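Local atomic coordinates of CS1 fimbrial subunit A (PDB entry 4HJI), a protein that builds the shaft of the CS1 pilus, the surface filament with which enterotoxigenic Escherichia coli colonizes the epithelium of its host. Residues T54-V59 and T124-I129; V68-S73 and K97-T102; A74-S79 and I88-N93; L78-N83 and G144-L149. One frame throughout, in Å; residues are numbered along the deposited sequence.

Contact 1 of 4, residues T54-V59 and T124-I129; sequences TINTVV and TQKLSI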
loop_
_atom_site.group_PDB
_atom_site.type_symbol
_atom_site.label_atom_id
_atom_site.label_comp_id
_atom_site.label_asym_id
_atom_site.label_seq_id
_atom_site.Cartn_x
_atom_site.Cartn_y
_atom_site.Cartn_z
ATOM N N THR A 54 3.723 8.125 2.510
ATOM C CA THR A 54 3.873 8.009 1.069
ATOM C C THR A 54 5.209 7.383 0.692
ATOM O O THR A 54 6.284 7.749 1.232
ATOM C CB THR A 54 3.679 9.378 0.400
ATOM O OG1 THR A 54 2.375 9.857 0.713
ATOM C CG2 THR A 54 3.836 9.295 -1.123
ATOM N N ILE A 55 5.135 6.409 -0.202
ATOM C CA ILE A 55 6.277 5.653 -0.709
ATOM C C ILE A 55 6.315 5.897 -2.225
ATOM O O ILE A 55 5.330 5.616 -2.928
ATOM C CB ILE A 55 6.137 4.137 -0.428
ATOM C CG1 ILE A 55 5.977 3.847 1.076
ATOM C CG2 ILE A 55 7.323 3.355 -0.968
ATOM C CD1 ILE A 55 5.691 2.417 1.436
ATOM N N ASN A 56 7.419 6.456 -2.711
ATOM C CA ASN A 56 7.681 6.589 -4.133
ATOM C C ASN A 56 8.090 5.230 -4.692
ATOM O O ASN A 56 9.033 4.616 -4.195
ATOM C CB ASN A 56 8.772 7.646 -4.365
ATOM C CG ASN A 56 8.356 9.012 -3.864
ATOM O OD1 ASN A 56 8.941 9.569 -2.913
ATOM N ND2 ASN A 56 7.342 9.569 -4.488
ATOM N N THR A 57 7.371 4.757 -5.709
ATOM C CA THR A 57 7.568 3.409 -6.243
ATOM C C THR A 57 7.668 3.418 -7.760
ATOM O O THR A 57 7.357 4.413 -8.408
ATOM C CB THR A 57 6.388 2.492 -5.885
ATOM O OG1 THR A 57 5.220 2.929 -6.598
ATOM C CG2 THR A 57 6.099 2.545 -4.414
ATOM N N VAL A 58 8.100 2.295 -8.319
ATOM C CA VAL A 58 8.038 2.058 -9.749
ATOM C C VAL A 58 7.579 0.631 -9.996
ATOM O O VAL A 58 7.870 -0.257 -9.206
ATOM C CB VAL A 58 9.385 2.285 -10.471
ATOM C CG1 VAL A 58 9.740 3.763 -10.470
ATOM C CG2 VAL A 58 10.504 1.432 -9.868
ATOM N N VAL A 59 6.845 0.438 -11.094
ATOM C CA VAL A 59 6.410 -0.869 -11.512
ATOM C C VAL A 59 7.410 -1.428 -12.517
ATOM O O VAL A 59 7.773 -0.752 -13.479
ATOM C CB VAL A 59 4.995 -0.811 -12.133
ATOM C CG1 VAL A 59 4.608 -2.173 -12.679
ATOM C CG2 VAL A 59 4.004 -0.338 -11.087
ATOM N N THR A 124 7.623 7.261 -11.786
ATOM C CA THR A 124 7.324 7.173 -10.361
ATOM C C THR A 124 5.825 7.245 -10.082
ATOM O O THR A 124 5.123 8.122 -10.607
ATOM C CB THR A 124 8.088 8.247 -9.558
ATOM O OG1 THR A 124 9.488 8.075 -9.784
ATOM C CG2 THR A 124 7.806 8.145 -8.083
ATOM N N GLN A 125 5.367 6.303 -9.255
ATOM C CA GLN A 125 3.997 6.201 -8.788
ATOM C C GLN A 125 3.955 6.267 -7.270
ATOM O O GLN A 125 4.741 5.606 -6.560
ATOM C CB GLN A 125 3.358 4.902 -9.242
ATOM C CG GLN A 125 3.565 4.575 -10.712
ATOM C CD GLN A 125 2.890 5.556 -11.654
ATOM O OE1 GLN A 125 3.358 5.768 -12.779
ATOM N NE2 GLN A 125 1.798 6.165 -11.207
ATOM N N LYS A 126 3.018 7.047 -6.755
ATOM C CA LYS A 126 2.866 7.197 -5.323
ATOM C C LYS A 126 2.054 6.050 -4.739
ATOM O O LYS A 126 0.971 5.737 -5.225
ATOM C CB LYS A 126 2.239 8.554 -4.998
ATOM C CG LYS A 126 3.159 9.692 -5.375
ATOM C CD LYS A 126 2.590 11.077 -5.081
ATOM C CE LYS A 126 3.618 12.145 -5.433
ATOM N NZ LYS A 126 4.976 11.776 -4.953
ATOM N N LEU A 127 2.598 5.416 -3.702
ATOM C CA LEU A 127 1.867 4.485 -2.876
ATOM C C LEU A 127 1.695 5.111 -1.494
ATOM O O LEU A 127 2.685 5.372 -0.809
ATOM C CB LEU A 127 2.635 3.161 -2.773
ATOM C CG LEU A 127 2.039 2.120 -1.825
ATOM C CD1 LEU A 127 0.695 1.580 -2.306
ATOM C CD2 LEU A 127 3.006 0.961 -1.661
ATOM N N SER A 128 0.458 5.385 -1.082
ATOM C CA SER A 128 0.195 6.062 0.208
ATOM C C SER A 128 -0.701 5.242 1.138
ATOM O O SER A 128 -1.717 4.683 0.705
ATOM C CB SER A 128 -0.444 7.454 0.001
ATOM O OG SER A 128 -1.290 7.317 -1.119
ATOM N N ILE A 129 -0.322 5.214 2.412
ATOM C CA ILE A 129 -1.030 4.482 3.467
ATOM C C ILE A 129 -1.614 5.512 4.435
ATOM O O ILE A 129 -0.871 6.354 4.934
ATOM C CB ILE A 129 -0.070 3.490 4.177
ATOM C CG1 ILE A 129 0.417 2.469 3.157
ATOM C CG2 ILE A 129 -0.756 2.832 5.370
ATOM C CD1 ILE A 129 1.487 1.559 3.680
#
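Thr-57 grips Gln-125 through both its backbone and its side chain. The carbonyl Gln-125 O accepts from Thr-57 N at 2.9 Å and also from the hydroxyl Thr-57 OG1 at 2.7 Å. The two donors come from opposite faces of the carbonyl plane, the hydroxyl from well above it. That second bond depends on a chi1 of 68°, which sets OG1 between the backbone N and C and turns CG2 instead toward Leu-127 CB, 3.9 Å away. The same pair is closed in the other direction by Gln-125 N to Thr-57 O, nearly straight at 175°. Two residues along, Ile-55 and Leu-127 exchange two more backbone bonds, Ile-55 N to Leu-127 O at 2.7 Å and Leu-127 N to Ile-55 O at 2.8 Å. The backbones of Asn-56 and Val-58 turn outward to Ser-30 and Leu-28, those of Lys-126 and Ser-128 to Ala-95 and Asn-93, so both strands are bonded along both edges. Ile-55, Thr-57 and Leu-127 point into one face, which Leu-35 and Val-92 help cover. Thr-54, Asn-56 and Lys-126 occupy the other. Bonding on both edges marks interior strands of an antiparallel sheet, here in the immunoglobulin-like fold of chaperone-usher pilins.

Contact 2 of 4, residues V68-S73 and K97-T102; sequences VVVKLS and KPLSTT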
loop_
_atom_site.group_PDB
_atom_site.type_symbol
_atom_site.label_atom_id
_atom_site.label_comp_id
_atom_site.label_asym_id
_atom_site.label_seq_id
_atom_site.Cartn_x
_atom_site.Cartn_y
_atom_site.Cartn_z
ATOM N N VAL A 68 -1.141 -3.206 -15.291
ATOM C CA VAL A 68 -1.130 -4.025 -14.080
ATOM C C VAL A 68 -2.450 -3.903 -13.350
ATOM O O VAL A 68 -3.101 -2.860 -13.397
ATOM C CB VAL A 68 0.037 -3.700 -13.119
ATOM C CG1 VAL A 68 1.353 -3.984 -13.821
ATOM C CG2 VAL A 68 -0.036 -2.271 -12.594
ATOM N N VAL A 69 -2.837 -4.992 -12.703
ATOM C CA VAL A 69 -4.017 -5.030 -11.866
ATOM C C VAL A 69 -3.521 -5.014 -10.446
ATOM O O VAL A 69 -2.634 -5.790 -10.100
ATOM C CB VAL A 69 -4.817 -6.321 -12.112
ATOM C CG1 VAL A 69 -6.025 -6.406 -11.199
ATOM C CG2 VAL A 69 -5.191 -6.425 -13.578
ATOM N N VAL A 70 -4.076 -4.125 -9.636
ATOM C CA VAL A 70 -3.632 -3.927 -8.268
ATOM C C VAL A 70 -4.803 -3.986 -7.321
ATOM O O VAL A 70 -5.846 -3.353 -7.555
ATOM C CB VAL A 70 -2.953 -2.572 -8.090
ATOM C CG1 VAL A 70 -2.252 -2.499 -6.743
ATOM C CG2 VAL A 70 -1.952 -2.357 -9.214
ATOM N N LYS A 71 -4.633 -4.730 -6.246
ATOM C CA LYS A 71 -5.659 -4.852 -5.236
ATOM C C LYS A 71 -5.033 -5.138 -3.889
ATOM O O LYS A 71 -3.824 -5.366 -3.811
ATOM C CB LYS A 71 -6.637 -5.975 -5.616
ATOM C CG LYS A 71 -6.010 -7.353 -5.591
ATOM C CD LYS A 71 -6.949 -8.428 -6.115
ATOM C CE LYS A 71 -6.348 -9.792 -5.832
ATOM N NZ LYS A 71 -7.036 -10.925 -6.490
ATOM N N LEU A 72 -5.854 -5.109 -2.845
ATOM C CA LEU A 72 -5.465 -5.543 -1.500
ATOM C C LEU A 72 -6.017 -6.937 -1.273
ATOM O O LEU A 72 -7.067 -7.280 -1.770
ATOM C CB LEU A 72 -6.041 -4.608 -0.443
ATOM C CG LEU A 72 -5.660 -3.141 -0.608
ATOM C CD1 LEU A 72 -6.501 -2.230 0.287
ATOM C CD2 LEU A 72 -4.179 -2.941 -0.359
ATOM N N SER A 73 -5.306 -7.761 -0.514
ATOM C CA SER A 73 -5.796 -9.112 -0.235
ATOM C C SER A 73 -6.851 -9.105 0.865
ATOM O O SER A 73 -7.565 -10.082 1.040
ATOM C CB SER A 73 -4.641 -10.013 0.198
ATOM O OG SER A 73 -4.283 -9.693 1.516
ATOM N N LYS A 97 -5.147 6.337 -7.355
ATOM C CA LYS A 97 -6.407 5.593 -7.272
ATOM C C LYS A 97 -6.481 4.833 -5.925
ATOM O O LYS A 97 -5.500 4.249 -5.491
ATOM C CB LYS A 97 -6.477 4.595 -8.433
ATOM C CG LYS A 97 -6.461 5.248 -9.809
ATOM C CD LYS A 97 -5.416 4.650 -10.743
ATOM C CE LYS A 97 -5.183 5.527 -11.977
ATOM N NZ LYS A 97 -3.710 5.618 -12.284
ATOM N N PRO A 98 -7.648 4.838 -5.260
ATOM C CA PRO A 98 -7.803 4.068 -4.029
ATOM C C PRO A 98 -7.856 2.581 -4.354
ATOM O O PRO A 98 -8.471 2.184 -5.354
ATOM C CB PRO A 98 -9.150 4.563 -3.467
ATOM C CG PRO A 98 -9.884 5.003 -4.650
ATOM C CD PRO A 98 -8.866 5.597 -5.576
ATOM N N LEU A 99 -7.177 1.784 -3.540
ATOM C CA LEU A 99 -7.205 0.345 -3.680
ATOM C C LEU A 99 -8.276 -0.257 -2.771
ATOM O O LEU A 99 -8.731 0.354 -1.806
ATOM C CB LEU A 99 -5.844 -0.230 -3.308
ATOM C CG LEU A 99 -4.619 0.232 -4.113
ATOM C CD1 LEU A 99 -3.364 -0.474 -3.613
ATOM C CD2 LEU A 99 -4.804 0.036 -5.609
ATOM N N SER A 100 -8.713 -1.458 -3.128
ATOM C CA SER A 100 -9.662 -2.228 -2.331
ATOM C C SER A 100 -9.400 -3.708 -2.641
ATOM O O SER A 100 -8.479 -4.028 -3.392
ATOM C CB SER A 100 -11.092 -1.855 -2.690
ATOM O OG SER A 100 -11.383 -2.234 -4.017
ATOM N N THR A 101 -10.279 -4.583 -2.153
ATOM C CA THR A 101 -10.162 -6.012 -2.449
ATOM C C THR A 101 -10.640 -6.311 -3.880
ATOM O O THR A 101 -10.509 -7.431 -4.348
ATOM C CB THR A 101 -10.930 -6.880 -1.429
ATOM O OG1 THR A 101 -12.283 -6.403 -1.269
ATOM C CG2 THR A 101 -10.221 -6.881 -0.087
ATOM N N THR A 102 -11.220 -5.324 -4.567
ATOM C CA THR A 102 -11.512 -5.450 -5.972
ATOM C C THR A 102 -10.397 -4.863 -6.789
ATOM O O THR A 102 -10.017 -3.699 -6.587
ATOM C CB THR A 102 -12.793 -4.672 -6.336
ATOM O OG1 THR A 102 -13.855 -5.082 -5.478
ATOM C CG2 THR A 102 -13.183 -4.909 -7.778
HETATM O O HOH W 1 -7.886 -2.143 -5.961
HETATM O O HOH W 2 -8.291 -9.116 -3.220
#
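Leu-99 and Leu-72 bury the most surface here, with their side chains meeting at about a right angle. Leu-99 CB lies 4.0 Å from Leu-72 CG, while the branched end of Leu-99 continues to Val-70, its CD2 3.8 Å from Val-70 CG1. Val-92 and Phe-94 of strand 87-94 also touch Leu-99, which places this cluster on the inner side of the sheet. Thr-101, third in buried area, is exposed and touches with its methyl. Its chi1 of 50° swings CG2 to the far side from its carbonyl carbon, and the methyl comes within 3.6 Å of Leu-72 O. Backbone pairing is sparse: one direct bond joins the segments, Leu-72 N to Ser-100 O at 2.9 Å, with the donor standing well above the carbonyl plane. Water does further bridging. One molecule accepts from Ser-100 N and lies 2.9 Å from Val-70 O; another donates to Leu-72 O at 2.6 Å and to Thr-101 O at 3.0 Å. Ser-100 OG accepts from Thr-102 N, forming an ST turn. The chemistry implies an apolar clasp inside and a partly hydrated backbone seam outside, where solvent replaces regular strand-to-strand bonding.

Contact 3 of 4, residues A74-S79 and I88-N93; sequences ADPVLS and IPVSVN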
loop_
_atom_site.group_PDB
_atom_site.type_symbol
_atom_site.label_atom_id
_atom_site.label_comp_id
_atom_site.label_asym_id
_atom_site.label_seq_id
_atom_site.Cartn_x
_atom_site.Cartn_y
_atom_site.Cartn_z
ATOM N N ALA A 74 -6.933 -8.010 1.620
ATOM C CA ALA A 74 -7.897 -7.892 2.692
ATOM C C ALA A 74 -7.995 -6.425 3.007
ATOM O O ALA A 74 -7.059 -5.671 2.728
ATOM C CB ALA A 74 -7.443 -8.675 3.915
ATOM N N ASP A 75 -9.136 -6.029 3.570
ATOM C CA ASP A 75 -9.328 -4.680 4.091
ATOM C C ASP A 75 -8.356 -4.475 5.223
ATOM O O ASP A 75 -8.474 -5.149 6.250
ATOM C CB ASP A 75 -10.717 -4.516 4.691
ATOM C CG ASP A 75 -11.788 -4.313 3.657
ATOM O OD1 ASP A 75 -11.444 -4.123 2.469
ATOM O OD2 ASP A 75 -12.991 -4.302 4.034
ATOM N N PRO A 76 -7.388 -3.561 5.049
ATOM C CA PRO A 76 -6.428 -3.380 6.109
ATOM C C PRO A 76 -6.972 -2.568 7.275
ATOM O O PRO A 76 -7.662 -1.555 7.081
ATOM C CB PRO A 76 -5.263 -2.684 5.411
ATOM C CG PRO A 76 -5.855 -1.974 4.260
ATOM C CD PRO A 76 -7.134 -2.674 3.904
ATOM N N VAL A 77 -6.683 -3.048 8.478
ATOM C CA VAL A 77 -7.039 -2.391 9.708
ATOM C C VAL A 77 -5.883 -2.481 10.692
ATOM O O VAL A 77 -5.146 -3.456 10.676
ATOM C CB VAL A 77 -8.311 -3.002 10.314
ATOM C CG1 VAL A 77 -8.766 -2.183 11.489
ATOM C CG2 VAL A 77 -9.457 -2.986 9.306
ATOM N N LEU A 78 -5.721 -1.464 11.538
ATOM C CA LEU A 78 -4.759 -1.532 12.636
ATOM C C LEU A 78 -5.532 -1.800 13.916
ATOM O O LEU A 78 -6.423 -1.020 14.297
ATOM C CB LEU A 78 -3.980 -0.233 12.781
ATOM C CG LEU A 78 -3.388 0.366 11.511
ATOM C CD1 LEU A 78 -2.639 1.630 11.891
ATOM C CD2 LEU A 78 -2.469 -0.620 10.795
ATOM N N SER A 79 -5.187 -2.910 14.555
ATOM C CA SER A 79 -5.803 -3.351 15.797
ATOM C C SER A 79 -4.953 -2.917 16.983
ATOM O O SER A 79 -3.725 -3.068 16.964
ATOM C CB SER A 79 -5.986 -4.870 15.782
ATOM O OG SER A 79 -6.842 -5.272 14.725
ATOM N N ILE A 88 -8.569 0.653 13.798
ATOM C CA ILE A 88 -8.464 1.882 13.004
ATOM C C ILE A 88 -8.417 1.475 11.532
ATOM O O ILE A 88 -7.517 0.743 11.125
ATOM C CB ILE A 88 -7.180 2.680 13.344
ATOM C CG1 ILE A 88 -7.151 3.062 14.825
ATOM C CG2 ILE A 88 -7.056 3.909 12.446
ATOM C CD1 ILE A 88 -5.827 3.644 15.286
ATOM N N PRO A 89 -9.397 1.931 10.713
ATOM C CA PRO A 89 -9.373 1.537 9.302
ATOM C C PRO A 89 -8.235 2.195 8.522
ATOM O O PRO A 89 -7.828 3.318 8.833
ATOM C CB PRO A 89 -10.738 2.008 8.776
ATOM C CG PRO A 89 -11.053 3.151 9.648
ATOM C CD PRO A 89 -10.529 2.834 11.009
ATOM N N VAL A 90 -7.694 1.470 7.548
ATOM C CA VAL A 90 -6.582 1.963 6.734
ATOM C C VAL A 90 -7.028 2.016 5.288
ATOM O O VAL A 90 -7.687 1.079 4.808
ATOM C CB VAL A 90 -5.349 1.034 6.840
ATOM C CG1 VAL A 90 -4.252 1.416 5.835
ATOM C CG2 VAL A 90 -4.773 1.061 8.251
ATOM N N SER A 91 -6.691 3.125 4.624
ATOM C CA SER A 91 -6.890 3.323 3.200
ATOM C C SER A 91 -5.539 3.309 2.508
ATOM O O SER A 91 -4.538 3.765 3.075
ATOM C CB SER A 91 -7.595 4.667 2.962
ATOM O OG SER A 91 -8.935 4.616 3.424
ATOM N N VAL A 92 -5.496 2.754 1.299
ATOM C CA VAL A 92 -4.287 2.699 0.505
ATOM C C VAL A 92 -4.563 3.205 -0.893
ATOM O O VAL A 92 -5.564 2.818 -1.509
ATOM C CB VAL A 92 -3.736 1.256 0.420
ATOM C CG1 VAL A 92 -2.424 1.251 -0.330
ATOM C CG2 VAL A 92 -3.617 0.663 1.805
ATOM N N ASN A 93 -3.736 4.145 -1.347
ATOM C CA ASN A 93 -3.872 4.709 -2.690
ATOM C C ASN A 93 -2.631 4.331 -3.481
ATOM O O ASN A 93 -1.534 4.300 -2.934
ATOM C CB ASN A 93 -3.967 6.252 -2.691
ATOM C CG ASN A 93 -5.259 6.796 -2.116
ATOM O OD1 ASN A 93 -5.968 6.140 -1.363
ATOM N ND2 ASN A 93 -5.584 8.019 -2.501
#
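Pro-76 sets the CB and CG side of its ring against Val-90, at roughly a right angle to that side chain. No aromatic ring or side-chain amide bridges the two segments, so the near-planar groups are the peptides, with the puckered Pro-76 ring lying against them. Pro-76 CG lies 3.6 Å from Val-90 O, and Pro-76 CB lies 4.0 Å from Val-90 CB. The ring also reaches Val-92, Pro-76 CG to Val-92 CG2 being a looser contact. At the peptide level, Val-90 N donates to Pro-76 O at 3.1 Å, tilted 33° from the carbonyl plane, a longer and more bent bond than those that follow. Leu-78 and Ile-88 then form a regular hydrogen-bonded pair, with Leu-78 N to Ile-88 O at 2.9 Å and Ile-88 N to Leu-78 O at 2.8 Å. Val-90 divides its two methyls between neighbours: with chi1 at 171°, CG1 faces the Pro-76 ring and CG2 packs 3.6 Å from Leu-78 CG. On the opposite face of the sheet Val-77 lies across from Pro-89, and Val-77 CG1 approaches Ile-88 O closely, at 3.2 Å. The two segments belong to the beta hairpin of strands 68-80 and 87-94, and the bonding here becomes regular as strand 68-80 resumes after its break. Strand 119-131 pairs with the other edge of strand 87-94, while Tyr-146 and Val-150 of strand 144-156 pack on the Leu-78 and Val-92 side.

Contact 4 of 4, residues L78-N83 and G144-L149; sequences LSNVLN and GQYQGL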
loop_
_atom_site.group_PDB
_atom_site.type_symbol
_atom_site.label_atom_id
_atom_site.label_comp_id
_atom_site.label_asym_id
_atom_site.label_seq_id
_atom_site.Cartn_x
_atom_site.Cartn_y
_atom_site.Cartn_z
ATOM N N LEU A 78 -5.721 -1.464 11.538
ATOM C CA LEU A 78 -4.759 -1.532 12.636
ATOM C C LEU A 78 -5.532 -1.800 13.916
ATOM O O LEU A 78 -6.423 -1.020 14.297
ATOM C CB LEU A 78 -3.980 -0.233 12.781
ATOM C CG LEU A 78 -3.388 0.366 11.511
ATOM C CD1 LEU A 78 -2.639 1.630 11.891
ATOM C CD2 LEU A 78 -2.469 -0.620 10.795
ATOM N N SER A 79 -5.187 -2.910 14.555
ATOM C CA SER A 79 -5.803 -3.351 15.797
ATOM C C SER A 79 -4.953 -2.917 16.983
ATOM O O SER A 79 -3.725 -3.068 16.964
ATOM C CB SER A 79 -5.986 -4.870 15.782
ATOM O OG SER A 79 -6.842 -5.272 14.725
ATOM N N ASN A 80 -5.600 -2.384 18.017
ATOM C CA ASN A 80 -4.924 -2.072 19.272
ATOM C C ASN A 80 -4.297 -3.348 19.828
ATOM O O ASN A 80 -4.947 -4.380 19.883
ATOM C CB ASN A 80 -5.903 -1.484 20.297
ATOM C CG ASN A 80 -5.221 -1.062 21.578
ATOM O OD1 ASN A 80 -5.046 -1.862 22.485
ATOM N ND2 ASN A 80 -4.846 0.202 21.669
ATOM N N VAL A 81 -3.048 -3.250 20.266
ATOM C CA VAL A 81 -2.325 -4.452 20.687
ATOM C C VAL A 81 -2.833 -5.075 21.990
ATOM O O VAL A 81 -2.600 -6.248 22.226
ATOM C CB VAL A 81 -0.798 -4.217 20.756
ATOM C CG1 VAL A 81 -0.269 -3.834 19.375
ATOM C CG2 VAL A 81 -0.440 -3.188 21.811
ATOM N N LEU A 82 -3.536 -4.304 22.820
ATOM C CA LEU A 82 -4.109 -4.824 24.069
ATOM C C LEU A 82 -5.567 -5.235 23.908
ATOM O O LEU A 82 -6.053 -6.105 24.618
ATOM C CB LEU A 82 -4.003 -3.777 25.179
ATOM C CG LEU A 82 -2.602 -3.514 25.729
ATOM C CD1 LEU A 82 -2.586 -2.274 26.625
ATOM C CD2 LEU A 82 -2.105 -4.741 26.474
ATOM N N ASN A 83 -6.273 -4.567 22.997
ATOM C CA ASN A 83 -7.649 -4.928 22.663
ATOM C C ASN A 83 -7.850 -4.910 21.143
ATOM O O ASN A 83 -8.222 -3.880 20.564
ATOM C CB ASN A 83 -8.631 -3.966 23.325
ATOM C CG ASN A 83 -10.060 -4.233 22.905
ATOM O OD1 ASN A 83 -10.353 -5.255 22.294
ATOM N ND2 ASN A 83 -10.948 -3.312 23.209
ATOM N N GLY A 144 -1.887 4.268 22.932
ATOM C CA GLY A 144 -1.144 3.018 22.862
ATOM C C GLY A 144 -0.899 2.588 21.436
ATOM O O GLY A 144 -1.057 3.355 20.488
ATOM N N GLN A 145 -0.525 1.324 21.288
ATOM C CA GLN A 145 -0.027 0.826 20.022
ATOM C C GLN A 145 -1.093 0.076 19.249
ATOM O O GLN A 145 -1.934 -0.608 19.828
ATOM C CB GLN A 145 1.176 -0.069 20.281
ATOM C CG GLN A 145 2.274 0.621 21.075
ATOM C CD GLN A 145 3.599 -0.122 20.979
ATOM O OE1 GLN A 145 4.439 -0.050 21.881
ATOM N NE2 GLN A 145 3.798 -0.835 19.865
ATOM N N TYR A 146 -1.047 0.241 17.931
ATOM C CA TYR A 146 -1.964 -0.382 16.992
ATOM C C TYR A 146 -1.125 -1.017 15.889
ATOM O O TYR A 146 -0.094 -0.462 15.513
ATOM C CB TYR A 146 -2.882 0.686 16.387
ATOM C CG TYR A 146 -3.791 1.346 17.399
ATOM C CD1 TYR A 146 -3.300 2.285 18.302
ATOM C CD2 TYR A 146 -5.141 1.004 17.471
ATOM C CE1 TYR A 146 -4.131 2.884 19.241
ATOM C CE2 TYR A 146 -5.978 1.595 18.408
ATOM C CZ TYR A 146 -5.466 2.524 19.287
ATOM O OH TYR A 146 -6.324 3.082 20.201
ATOM N N GLN A 147 -1.570 -2.174 15.396
ATOM C CA GLN A 147 -0.826 -2.965 14.417
ATOM C C GLN A 147 -1.718 -3.598 13.390
ATOM O O GLN A 147 -2.810 -4.044 13.717
ATOM C CB GLN A 147 -0.163 -4.161 15.088
ATOM C CG GLN A 147 0.963 -3.847 16.025
ATOM C CD GLN A 147 1.804 -5.087 16.276
ATOM O OE1 GLN A 147 2.993 -5.074 16.034
ATOM N NE2 GLN A 147 1.167 -6.179 16.698
ATOM N N GLY A 148 -1.224 -3.704 12.164
ATOM C CA GLY A 148 -1.937 -4.439 11.125
ATOM C C GLY A 148 -1.055 -4.668 9.924
ATOM O O GLY A 148 0.066 -4.188 9.880
ATOM N N LEU A 149 -1.564 -5.432 8.972
ATOM C CA LEU A 149 -0.872 -5.687 7.709
ATOM C C LEU A 149 -1.572 -5.007 6.544
ATOM O O LEU A 149 -2.805 -5.005 6.445
ATOM C CB LEU A 149 -0.822 -7.187 7.431
ATOM C CG LEU A 149 -0.201 -8.079 8.488
ATOM C CD1 LEU A 149 -0.327 -9.535 8.072
ATOM C CD2 LEU A 149 1.252 -7.738 8.728
HETATM O O HOH W 3 -5.004 -5.734 12.441
#
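Asn-80 and Tyr-146 face each other as a non-hydrogen-bonded pair in an antiparallel strand pairing that ends in an Asx turn. The amide nitrogen Asn-80 ND2 sits over one face of the Tyr-146 ring, 3.4 Å from CZ and offset toward the rim. Amide and ring planes are 83° apart, so the amide stands almost upright on the ring, while Asn-80 CB rests above CE2. Leu-78 contributes its CB to the tyrosine CB, and its CD2 lies 3.6 Å from Gly-148 N. On the other face of the sheet Val-81 spreads its methyls over two glutamine stems, CG1 to Gln-147 CG at 3.6 Å and CG2 to Gln-145 CB at 3.8 Å. Backbone bonds fix the register: Ser-79 and Gln-147 bond mutually, each N-H rising well above the partner's carbonyl plane, and Val-81 N donates to Gln-145 O at 2.9 Å. A water accepts from Ser-79 OG and donates to Gln-147 O, adding a bridge to the same pair. Farther out, strand 163-173 bonds along the other edge of strand 144-156, and Ile-88 and Leu-86 pack on the tyrosine. The phenol group bonds to Thr-142 O, which helps to fix the ring under the amide. What orients the amide itself is its oxygen: with CG anti to N (chi1 -176°), Asn-80 OD1 takes Asn-83 N at 3.0 Å on an in-plane lone pair and Leu-82 N at 2.9 Å from above the plane.

How the contacts relate
All four contacts lie in one connected set of strands, and strand 68-80 serves three of them. Contacts 3 and 4 overlap on strand 68-80, sharing Leu-78 and Ser-79, and meet where Ile-88 CD1 touches Tyr-146 CD2 at 3.5 Å. Contact 2 joins contact 3 through Leu-99 N and Val-92 O, 2.8 Å apart and probably hydrogen-bonded. Contact 1 reaches contact 3 through a probable bond from Ser-128 N to Asn-93 O, and contact 2 through packing of Val-59 on Val-68. Contacts 1 and 4 do not touch, their centres about 24 Å apart. Strand 163-173, bordering contact 4, is probably the donor strand that completes the pilin fold.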